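Local coordinates for protein dachshund homolog 1 (PDB 1L8R) that acts as a DNA-binding transcription factor in organogenesis, its DACHbox-N domain carrying a motif similar to the forkhead/winged-helix domain, at residues 37-41 with 94-99. Residues are numbered along the deposited sequence; the frame is centred on the assembly and turned at random.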
ATOM      1  N   PHE A  37       7.163  -7.753  -0.218  1.00 23.01           N
ATOM      2  CA  PHE A  37       6.776  -9.061   0.297  1.00 22.75           C
ATOM      3  C   PHE A  37       6.015 -10.041  -0.592  1.00 23.80           C
ATOM      4  O   PHE A  37       5.930 -11.224  -0.259  1.00 24.54           O
ATOM      5  CB  PHE A  37       5.989  -8.849   1.590  1.00 23.88           C
ATOM      6  CG  PHE A  37       6.708  -8.005   2.599  1.00 25.15           C
ATOM      7  CD1 PHE A  37       7.859  -8.475   3.224  1.00 25.70           C
ATOM      8  CD2 PHE A  37       6.250  -6.729   2.909  1.00 24.48           C
ATOM      9  CE1 PHE A  37       8.546  -7.683   4.145  1.00 27.69           C
ATOM     10  CE2 PHE A  37       6.929  -5.929   3.826  1.00 26.70           C
ATOM     11  CZ  PHE A  37       8.081  -6.408   4.446  1.00 26.24           C
ATOM     12  N   LEU A  38       5.461  -9.578  -1.705  1.00 23.84           N
ATOM     13  CA  LEU A  38       4.697 -10.467  -2.575  1.00 25.92           C
ATOM     14  C   LEU A  38       5.167 -10.453  -4.024  1.00 27.97           C
ATOM     15  O   LEU A  38       4.499 -10.995  -4.900  1.00 28.57           O
ATOM     16  CB  LEU A  38       3.213 -10.093  -2.520  1.00 23.80           C
ATOM     17  CG  LEU A  38       2.502 -10.211  -1.166  1.00 22.41           C
ATOM     18  CD1 LEU A  38       1.117  -9.586  -1.261  1.00 21.19           C
ATOM     19  CD2 LEU A  38       2.406 -11.675  -0.753  1.00 21.19           C
ATOM     20  N   LYS A  39       6.320  -9.839  -4.265  1.00 32.41           N
ATOM     21  CA  LYS A  39       6.888  -9.740  -5.607  1.00 35.52           C
ATOM     22  C   LYS A  39       6.814 -11.048  -6.395  1.00 37.44           C
ATOM     23  O   LYS A  39       6.433 -11.056  -7.566  1.00 38.40           O
ATOM     24  CB  LYS A  39       8.339  -9.265  -5.519  1.00 34.79           C
ATOM     25  N   HIS A  40       7.178 -12.151  -5.751  1.00 39.09           N
ATOM     26  CA  HIS A  40       7.158 -13.451  -6.411  1.00 41.27           C
ATOM     27  C   HIS A  40       6.040 -14.346  -5.889  1.00 42.63           C
ATOM     28  O   HIS A  40       5.432 -15.101  -6.649  1.00 43.36           O
ATOM     29  CB  HIS A  40       8.504 -14.142  -6.231  1.00 41.72           C
ATOM     30  N   LEU A  41       5.771 -14.254  -4.590  1.00 44.26           N
ATOM     31  CA  LEU A  41       4.736 -15.063  -3.957  1.00 45.45           C
ATOM     32  C   LEU A  41       3.411 -15.055  -4.713  1.00 46.00           C
ATOM     33  O   LEU A  41       2.598 -15.968  -4.558  1.00 47.17           O
ATOM     34  CB  LEU A  41       4.510 -14.594  -2.518  1.00 45.58           C
ATOM     35  CG  LEU A  41       5.698 -14.751  -1.565  1.00 46.33           C
ATOM     36  CD1 LEU A  41       5.315 -14.257  -0.178  1.00 45.79           C
ATOM     37  CD2 LEU A  41       6.124 -16.213  -1.514  1.00 47.28           C
ATOM     38  N   LEU A  94      -4.322  -9.736   3.349  1.00 18.13           N
ATOM     39  CA  LEU A  94      -4.003  -9.975   1.947  1.00 18.45           C
ATOM     40  C   LEU A  94      -2.811 -10.923   1.854  1.00 16.69           C
ATOM     41  O   LEU A  94      -2.827 -11.890   1.095  1.00 16.47           O
ATOM     42  CB  LEU A  94      -3.659  -8.658   1.247  1.00 16.91           C
ATOM     43  CG  LEU A  94      -2.998  -8.808  -0.123  1.00 20.24           C
ATOM     44  CD1 LEU A  94      -4.009  -9.393  -1.109  1.00 19.54           C
ATOM     45  CD2 LEU A  94      -2.488  -7.462  -0.599  1.00 18.87           C
ATOM     46  N   TYR A  95      -1.779 -10.644   2.641  1.00 16.36           N
ATOM     47  CA  TYR A  95      -0.584 -11.467   2.635  1.00 17.82           C
ATOM     48  C   TYR A  95      -0.911 -12.913   2.998  1.00 16.83           C
ATOM     49  O   TYR A  95      -0.449 -13.843   2.339  1.00 17.33           O
ATOM     50  CB  TYR A  95       0.460 -10.888   3.596  1.00 19.18           C
ATOM     51  CG  TYR A  95       1.760 -11.658   3.598  1.00 20.28           C
ATOM     52  CD1 TYR A  95       1.920 -12.788   4.398  1.00 22.54           C
ATOM     53  CD2 TYR A  95       2.817 -11.285   2.766  1.00 19.65           C
ATOM     54  CE1 TYR A  95       3.097 -13.527   4.367  1.00 20.54           C
ATOM     55  CE2 TYR A  95       3.999 -12.017   2.727  1.00 21.59           C
ATOM     56  CZ  TYR A  95       4.130 -13.140   3.532  1.00 21.81           C
ATOM     57  OH  TYR A  95       5.290 -13.876   3.496  1.00 21.96           O
ATOM     58  N   ASN A  96      -1.714 -13.104   4.038  1.00 18.53           N
ATOM     59  CA  ASN A  96      -2.082 -14.452   4.453  1.00 19.09           C
ATOM     60  C   ASN A  96      -2.838 -15.168   3.338  1.00 19.96           C
ATOM     61  O   ASN A  96      -2.622 -16.352   3.090  1.00 20.65           O
ATOM     62  CB  ASN A  96      -2.935 -14.403   5.725  1.00 18.18           C
ATOM     63  CG  ASN A  96      -2.195 -13.777   6.895  1.00 18.88           C
ATOM     64  OD1 ASN A  96      -0.961 -13.760   6.926  1.00 19.79           O
ATOM     65  ND2 ASN A  96      -2.945 -13.276   7.872  1.00 18.49           N
ATOM     66  N   ASP A  97      -3.710 -14.436   2.654  1.00 20.91           N
ATOM     67  CA  ASP A  97      -4.504 -15.007   1.571  1.00 22.13           C
ATOM     68  C   ASP A  97      -3.669 -15.400   0.352  1.00 21.96           C
ATOM     69  O   ASP A  97      -4.047 -16.293  -0.404  1.00 23.12           O
ATOM     70  CB  ASP A  97      -5.596 -14.016   1.160  1.00 23.41           C
ATOM     71  CG  ASP A  97      -6.556 -14.600   0.145  1.00 26.28           C
ATOM     72  OD1 ASP A  97      -7.111 -15.688   0.407  1.00 26.08           O
ATOM     73  OD2 ASP A  97      -6.760 -13.968  -0.912  1.00 29.05           O
ATOM     74  N   CYS A  98      -2.534 -14.737   0.165  1.00 22.93           N
ATOM     75  CA  CYS A  98      -1.650 -15.021  -0.963  1.00 23.05           C
ATOM     76  C   CYS A  98      -0.649 -16.130  -0.687  1.00 24.15           C
ATOM     77  O   CYS A  98      -0.127 -16.753  -1.615  1.00 25.46           O
ATOM     78  CB  CYS A  98      -0.853 -13.772  -1.344  1.00 22.54           C
ATOM     79  SG  CYS A  98      -1.829 -12.414  -1.998  1.00 25.55           S
ATOM     80  N   THR A  99      -0.379 -16.381   0.588  1.00 23.16           N
ATOM     81  CA  THR A  99       0.625 -17.369   0.951  1.00 22.37           C
ATOM     82  C   THR A  99       0.183 -18.580   1.757  1.00 21.67           C
ATOM     83  O   THR A  99       0.775 -19.653   1.633  1.00 22.49           O
ATOM     84  CB  THR A  99       1.749 -16.692   1.732  1.00 22.85           C
ATOM     85  OG1 THR A  99       1.193 -16.042   2.882  1.00 22.34           O
ATOM     86  CG2 THR A  99       2.448 -15.658   0.865  1.00 23.14           C
TER
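L38 and L41 pack against Y95, C98 and T99 in an apolar loop-to-helix contact, where the chain leaving helix 30-37 meets the C-terminal turns of helix 88-99 in the DACHbox-N domain. No hydrogen bond crosses it, and the two segments together bury 284 Å². CD2 of L38 approaches the Y95 ring obliquely, 3.6 Å from CD2 of Y95, and also meets CB of C98 at 3.9 Å, while CD1 of L38 lies between SG of C98, at 4.1 Å, and CD2 of L94, at 4.2 Å. Y95 reaches the loop because its CG lies anti to the backbone N (chi1 -177°), which carries the ring across L38 toward L41. The carbonyl O of F37 sits at the ring edge, 3.6 Å from CE2 of Y95, and R13 makes a cation-pi contact with the same ring. Farther out, CD1 of L41 comes within 3.7 Å of OH of Y95 and packs tightly against CG2 of T99, at 3.4 Å. CG2 of T99 stands above one face of the Y95 ring, offset toward its rim, while OG1 of T99 donates to O of Y95 (2.8 Å), above the carbonyl plane, which probably holds the threonine's rotation. An alanine in place of Y95 would probably leave a gap beside L38 and L41 and deprive R13 of its aromatic partner. With no hydrogen bond between the segments, the contact probably rests on van der Waals packing of leucine methyls on Y95, C98 and T99.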